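PDB 3EC3: protein disulfide-isomerase A4 from Rattus norvegicus, which catalyses the rearrangement of disulfide bonds in proteins of the endoplasmic reticulum and is represented here by its noncatalytic, thioredoxin-like b and b' domains. Local coordinates for residues Gln153-Arg156 with Asn157-Leu160; Glu177-Ala180 with Thr181-Lys184. The protein carries 1 engineered substitution. All blocks are in the same frame, centred on the assembly; numbering follows the deposited sequence.

Contact 1: residues Gln153-Arg156 with Asn157-Leu160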
ATOM      1  N   GLN A 153     -12.332  -8.377   3.551  1.00 15.76           N
ATOM      2  CA  GLN A 153     -11.153  -8.696   4.389  1.00 15.89           C
ATOM      3  C   GLN A 153     -10.946 -10.199   4.469  1.00 17.22           C
ATOM      4  O   GLN A 153      -9.807 -10.665   4.558  1.00 17.78           O
ATOM      5  CB  GLN A 153     -11.331  -8.138   5.806  1.00 16.40           C
ATOM      6  CG  GLN A 153     -11.244  -6.558   5.874  1.00 17.10           C
ATOM      7  CD  GLN A 153      -9.886  -5.968   5.457  1.00 20.25           C
ATOM      8  OE1 GLN A 153      -8.963  -6.686   5.104  1.00 17.52           O
ATOM      9  NE2 GLN A 153      -9.767  -4.640   5.522  1.00 17.81           N
ATOM     10  N   PHE A 154     -12.048 -10.947   4.409  1.00 17.74           N
ATOM     11  CA  PHE A 154     -11.953 -12.419   4.334  1.00 17.77           C
ATOM     12  C   PHE A 154     -10.988 -12.811   3.217  1.00 18.44           C
ATOM     13  O   PHE A 154     -10.054 -13.602   3.417  1.00 18.12           O
ATOM     14  CB  PHE A 154     -13.308 -13.067   4.129  1.00 18.43           C
ATOM     15  CG  PHE A 154     -13.222 -14.574   3.907  1.00 20.68           C
ATOM     16  CD1 PHE A 154     -13.238 -15.100   2.625  1.00 21.73           C
ATOM     17  CD2 PHE A 154     -13.098 -15.443   4.995  1.00 22.23           C
ATOM     18  CE1 PHE A 154     -13.164 -16.521   2.415  1.00 22.62           C
ATOM     19  CE2 PHE A 154     -13.008 -16.835   4.812  1.00 23.94           C
ATOM     20  CZ  PHE A 154     -13.029 -17.368   3.515  1.00 22.98           C
ATOM     21  N   TRP A 155     -11.244 -12.293   2.025  1.00 17.55           N
ATOM     22  CA  TRP A 155     -10.408 -12.613   0.879  1.00 17.70           C
ATOM     23  C   TRP A 155      -9.024 -11.966   0.932  1.00 16.56           C
ATOM     24  O   TRP A 155      -8.020 -12.594   0.533  1.00 17.90           O
ATOM     25  CB  TRP A 155     -11.109 -12.206  -0.392  1.00 16.64           C
ATOM     26  CG  TRP A 155     -12.336 -13.073  -0.622  1.00 17.10           C
ATOM     27  CD1 TRP A 155     -13.637 -12.686  -0.587  1.00 18.37           C
ATOM     28  CD2 TRP A 155     -12.335 -14.479  -0.886  1.00 18.58           C
ATOM     29  NE1 TRP A 155     -14.471 -13.771  -0.870  1.00 18.74           N
ATOM     30  CE2 TRP A 155     -13.689 -14.884  -1.038  1.00 18.18           C
ATOM     31  CE3 TRP A 155     -11.318 -15.440  -1.050  1.00 20.42           C
ATOM     32  CZ2 TRP A 155     -14.038 -16.182  -1.324  1.00 19.04           C
ATOM     33  CZ3 TRP A 155     -11.689 -16.752  -1.331  1.00 19.42           C
ATOM     34  CH2 TRP A 155     -13.031 -17.101  -1.439  1.00 18.26           C
ATOM     35  N   ARG A 156      -8.980 -10.708   1.351  1.00 16.28           N
ATOM     36  CA  ARG A 156      -7.692 -10.050   1.545  1.00 16.28           C
ATOM     37  C   ARG A 156      -6.762 -10.846   2.468  1.00 17.00           C
ATOM     38  O   ARG A 156      -5.534 -10.920   2.225  1.00 16.49           O
ATOM     39  CB  ARG A 156      -7.913  -8.584   2.055  1.00 16.24           C
ATOM     40  CG  ARG A 156      -6.657  -7.684   1.916  1.00 17.73           C
ATOM     41  CD  ARG A 156      -6.969  -6.326   2.661  1.00 17.45           C
ATOM     42  NE  ARG A 156      -5.715  -5.891   3.122  1.00 26.42           N
ATOM     43  CZ  ARG A 156      -5.240  -5.860   4.329  1.00 18.21           C
ATOM     44  NH1 ARG A 156      -5.935  -6.040   5.491  1.00 18.48           N
ATOM     45  NH2 ARG A 156      -3.997  -5.484   4.347  1.00 22.36           N
ATOM     46  N   ASN A 157      -7.337 -11.447   3.517  1.00 17.01           N
ATOM     47  CA  ASN A 157      -6.594 -12.234   4.448  1.00 18.40           C
ATOM     48  C   ASN A 157      -5.906 -13.450   3.755  1.00 18.07           C
ATOM     49  O   ASN A 157      -4.805 -13.790   4.084  1.00 17.69           O
ATOM     50  CB  ASN A 157      -7.508 -12.712   5.571  1.00 20.07           C
ATOM     51  CG  ASN A 157      -7.809 -11.628   6.591  1.00 25.66           C
ATOM     52  OD1 ASN A 157      -8.780 -11.731   7.354  1.00 32.35           O
ATOM     53  ND2 ASN A 157      -6.978 -10.592   6.627  1.00 25.56           N
ATOM     54  N   LYS A 158      -6.563 -14.061   2.771  1.00 17.92           N
ATOM     55  CA  LYS A 158      -5.949 -15.203   2.042  1.00 18.96           C
ATOM     56  C   LYS A 158      -4.757 -14.735   1.242  1.00 18.12           C
ATOM     57  O   LYS A 158      -3.741 -15.470   1.108  1.00 17.15           O
ATOM     58  CB  LYS A 158      -6.984 -15.800   1.094  1.00 18.37           C
ATOM     59  CG  LYS A 158      -8.134 -16.510   1.853  1.00 22.50           C
ATOM     60  CD  LYS A 158      -9.038 -17.199   0.815  1.00 27.46           C
ATOM     61  CE  LYS A 158      -9.950 -18.282   1.372  1.00 30.60           C
ATOM     62  NZ  LYS A 158     -10.038 -18.304   2.837  1.00 30.17           N
ATOM     63  N   VAL A 159      -4.885 -13.527   0.693  1.00 16.81           N
ATOM     64  CA  VAL A 159      -3.787 -12.923  -0.070  1.00 16.75           C
ATOM     65  C   VAL A 159      -2.592 -12.575   0.833  1.00 16.34           C
ATOM     66  O   VAL A 159      -1.430 -12.860   0.499  1.00 16.09           O
ATOM     67  CB  VAL A 159      -4.256 -11.680  -0.871  1.00 16.34           C
ATOM     68  CG1 VAL A 159      -3.100 -11.196  -1.838  1.00 17.53           C
ATOM     69  CG2 VAL A 159      -5.523 -12.034  -1.659  1.00 15.84           C
ATOM     70  N   LEU A 160      -2.877 -12.013   2.002  1.00 15.50           N
ATOM     71  CA  LEU A 160      -1.822 -11.636   2.951  1.00 14.84           C
ATOM     72  C   LEU A 160      -0.974 -12.835   3.405  1.00 16.11           C
ATOM     73  O   LEU A 160       0.271 -12.755   3.568  1.00 15.85           O
ATOM     74  CB  LEU A 160      -2.493 -11.034   4.178  1.00 15.50           C
ATOM     75  CG  LEU A 160      -2.891  -9.543   4.116  1.00 15.52           C
ATOM     76  CD1 LEU A 160      -3.908  -9.233   5.223  1.00 15.05           C
ATOM     77  CD2 LEU A 160      -1.627  -8.679   4.283  1.00 15.35           C
TER
HETATM   78  O   HOH W   1      -9.571 -15.672   4.943  1.00 32.47           O

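Contact 2: residues Glu177-Ala180 with Thr181-Lys184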
ATOM      1  N   GLU A 177     -14.761  -5.490 -11.477  1.00 32.80           N
ATOM      2  CA  GLU A 177     -15.510  -4.555 -12.349  1.00 33.83           C
ATOM      3  C   GLU A 177     -14.624  -3.384 -12.771  1.00 33.78           C
ATOM      4  O   GLU A 177     -14.540  -3.061 -13.964  1.00 32.92           O
ATOM      5  CB  GLU A 177     -16.749  -3.991 -11.633  1.00 34.52           C
ATOM      6  CG  GLU A 177     -17.993  -4.865 -11.681  1.00 39.00           C
ATOM      7  CD  GLU A 177     -19.318  -4.060 -11.693  1.00 44.33           C
ATOM      8  OE1 GLU A 177     -19.331  -2.889 -12.148  1.00 46.21           O
ATOM      9  OE2 GLU A 177     -20.356  -4.611 -11.251  1.00 47.02           O
ATOM     10  N   ASP A 178     -13.968  -2.759 -11.788  1.00 33.41           N
ATOM     11  CA  ASP A 178     -12.939  -1.736 -12.021  1.00 34.46           C
ATOM     12  C   ASP A 178     -11.974  -2.201 -13.103  1.00 34.50           C
ATOM     13  O   ASP A 178     -11.598  -1.429 -14.006  1.00 34.26           O
ATOM     14  CB  ASP A 178     -12.153  -1.439 -10.718  1.00 34.89           C
ATOM     15  CG  ASP A 178     -11.320  -0.150 -10.798  1.00 37.97           C
ATOM     16  OD1 ASP A 178     -11.565   0.707 -11.691  1.00 39.20           O
ATOM     17  OD2 ASP A 178     -10.414   0.022  -9.958  1.00 39.34           O
ATOM     18  N   TYR A 179     -11.587  -3.469 -13.035  1.00 33.87           N
ATOM     19  CA  TYR A 179     -10.644  -4.014 -14.028  1.00 34.34           C
ATOM     20  C   TYR A 179     -11.267  -4.997 -15.016  1.00 34.47           C
ATOM     21  O   TYR A 179     -10.605  -5.930 -15.474  1.00 35.10           O
ATOM     22  CB  TYR A 179      -9.437  -4.632 -13.318  1.00 34.11           C
ATOM     23  CG  TYR A 179      -8.511  -3.585 -12.764  1.00 34.46           C
ATOM     24  CD1 TYR A 179      -8.616  -3.160 -11.442  1.00 34.72           C
ATOM     25  CD2 TYR A 179      -7.526  -3.002 -13.573  1.00 36.03           C
ATOM     26  CE1 TYR A 179      -7.756  -2.187 -10.921  1.00 33.82           C
ATOM     27  CE2 TYR A 179      -6.661  -2.020 -13.063  1.00 35.15           C
ATOM     28  CZ  TYR A 179      -6.780  -1.625 -11.743  1.00 35.28           C
ATOM     29  OH  TYR A 179      -5.932  -0.645 -11.257  1.00 34.08           O
ATOM     30  N   ALA A 180     -12.539  -4.782 -15.339  1.00 35.18           N
ATOM     31  CA  ALA A 180     -13.283  -5.652 -16.269  1.00 35.85           C
ATOM     32  C   ALA A 180     -12.501  -6.010 -17.541  1.00 36.31           C
ATOM     33  O   ALA A 180     -12.380  -7.200 -17.911  1.00 36.20           O
ATOM     34  CB  ALA A 180     -14.645  -5.023 -16.624  1.00 35.29           C
ATOM     35  N   THR A 181     -11.965  -4.991 -18.202  1.00 36.53           N
ATOM     36  CA  THR A 181     -11.317  -5.233 -19.481  1.00 37.66           C
ATOM     37  C   THR A 181      -9.924  -5.839 -19.332  1.00 37.47           C
ATOM     38  O   THR A 181      -9.526  -6.641 -20.163  1.00 38.13           O
ATOM     39  CB  THR A 181     -11.416  -4.035 -20.496  1.00 37.57           C
ATOM     40  OG1 THR A 181     -10.316  -4.089 -21.409  1.00 38.23           O
ATOM     41  CG2 THR A 181     -11.429  -2.678 -19.795  1.00 39.09           C
ATOM     42  N   GLU A 182      -9.209  -5.502 -18.255  1.00 37.83           N
ATOM     43  CA  GLU A 182      -7.986  -6.216 -17.909  1.00 37.48           C
ATOM     44  C   GLU A 182      -8.273  -7.711 -17.690  1.00 37.38           C
ATOM     45  O   GLU A 182      -7.497  -8.558 -18.161  1.00 37.47           O
ATOM     46  CB  GLU A 182      -7.335  -5.612 -16.651  1.00 37.12           C
ATOM     47  CG  GLU A 182      -6.022  -6.251 -16.290  1.00 38.67           C
ATOM     48  CD  GLU A 182      -5.323  -5.490 -15.212  1.00 39.21           C
ATOM     49  OE1 GLU A 182      -4.469  -4.653 -15.551  1.00 40.39           O
ATOM     50  OE2 GLU A 182      -5.659  -5.688 -14.029  1.00 40.57           O
ATOM     51  N   VAL A 183      -9.395  -8.018 -16.965  1.00 37.66           N
ATOM     52  CA  VAL A 183      -9.807  -9.402 -16.666  1.00 38.21           C
ATOM     53  C   VAL A 183     -10.229 -10.205 -17.909  1.00 39.55           C
ATOM     54  O   VAL A 183      -9.903 -11.397 -18.029  1.00 39.66           O
ATOM     55  CB  VAL A 183     -10.960  -9.401 -15.627  1.00 38.68           C
ATOM     56  CG1 VAL A 183     -11.595 -10.795 -15.470  1.00 37.68           C
ATOM     57  CG2 VAL A 183     -10.443  -8.872 -14.269  1.00 37.66           C
ATOM     58  N   LYS A 184     -10.960  -9.550 -18.818  1.00 39.38           N
ATOM     59  CA  LYS A 184     -11.353 -10.152 -20.083  1.00 40.79           C
ATOM     60  C   LYS A 184     -10.088 -10.520 -20.844  1.00 41.14           C
ATOM     61  O   LYS A 184      -9.914 -11.674 -21.271  1.00 41.50           O
ATOM     62  CB  LYS A 184     -12.196  -9.166 -20.896  1.00 40.48           C
ATOM     63  CG  LYS A 184     -12.718  -9.714 -22.206  1.00 41.63           C
ATOM     64  CD  LYS A 184     -13.522  -8.643 -22.950  1.00 43.92           C
ATOM     65  CE  LYS A 184     -14.869  -8.309 -22.216  1.00 45.26           C
ATOM     66  NZ  LYS A 184     -14.708  -7.338 -21.046  1.00 46.56           N
TER

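Contact 1: residues Gln153-Arg156 with Asn157-Leu160
Lys158 against Phe154 and Trp155, and Leu160 against Arg156, make local contacts between successive turns of helix 149-163, the crossover helix of a beta-alpha-beta unit in the second thioredoxin-like domain. The helical backbone brings them together: Asn157 N bonds to Gln153 O at 2.8 Å, Leu160 N to Arg156 O at 2.9 Å, and the longer Val159 N to Trp155 O spans 3.3 Å. Lys158 runs alongside Trp155 in the same direction, its CD 3.4 Å from Trp155 CE3 on the six-membered ring. At its far end a strained, almost eclipsed torsion about CD-CE (chi4 12°) brings NZ to 3.2 Å from Phe154 CZ, so the exact place of NZ is less certain. The two aromatic rings meet each other too, the CD1 edge of Phe154 standing over a face of Trp155. A water donates to Phe154 O at 2.6 Å and weakly accepts from Lys158 NZ, linking the ammonium to the preceding turn. Round the helix, Leu160 CD1 lies over one face of the Arg156 guanidinium, 3.7 Å from its CZ. Gln153 OE1 meets the same group in its plane, taking an almost straight bond from Arg156 NH1 (171° at the hydrogen). The guanidinium thus has a methyl over one face and an amide oxygen in its plane; Arg156 NE also bonds to Val118 O, which helps fix its rotation. Arg156 NH1 and Gln153 NE2 reach the backbone oxygens of Gln85 and Lys83, in the loop between strands 75-79 and 93-96 of the first domain. Val159 packs on strands 118-121, 135-140 and 170-175, while Lys158 O accepts from Ser216 at the start of helix 216-227.

Contact 2: residues Glu177-Ala180 with Thr181-Lys184
Tyr179 and Ala180, the last two residues of a type I turn closed by Ala180 N on Glu177 O, offer their carbonyl oxygens to the first turn of helix 180-185, Tyr179 O taking Val183 N at 2.8 Å and Ala180 O taking Lys184 N at 2.9 Å. Tyr179 holds the N-cap position, and Val183 CG2 covers its carbonyl from the following turn, 3.2 Å from Tyr179 O. The main side-chain meeting is between Tyr179 and Glu182, which lie side by side and point the same way. Glu182 OE2 comes 3.3 Å from Tyr179 CD2, and the carboxylate and ring planes are only 13° apart. With CG anti to the backbone N (chi1 -176°), the extended glutamate chain brings the carboxylate to the CD2 side of the ring; the last torsion, -95°, turns it nearly parallel to the ring. The carboxylate is not left to the ring alone: OE2 forms a salt bridge with Arg121 NH2 and is hydrogen-bonded to Tyr139 OH. Arg121 also makes a cation-pi contact with the Tyr179 ring, so one positive charge serves both members of the pair and probably favours an ionised glutamate. Farther out, Tyr179 OH is hydrogen-bonded to Asp126, fixing the other end of the ring, while Tyr139 of strand 135-140 touches both Tyr179 and Val183. These contacts belong to a helix N-terminus entered directly from a type I turn, with Tyr179 as N-cap, at the short helix that follows the third strand of the thioredoxin fold and precedes the antiparallel strand 196-200.

The chain first builds one thioredoxin-like domain and then a second, which begins with strand 118-121 and holds both contacts. Contact 1 lies on helix 149-163, which connects the adjacent parallel strands 135-140 and 170-175; contact 2 follows strand 170-175 and opens helix 180-185. They are in series, neither nested nor crossing, and neither closes a long loop: contact 1 joins successive turns of one helix, contact 2 a beta turn to the helix that follows it. The nearest atoms of the two contacts are about 13 Å apart. Both pack against the same mixed beta sheet and touch strand 135-140, Val159 on Val138, Tyr179 and Val183 on Tyr139; contact 1 also reaches the first domain.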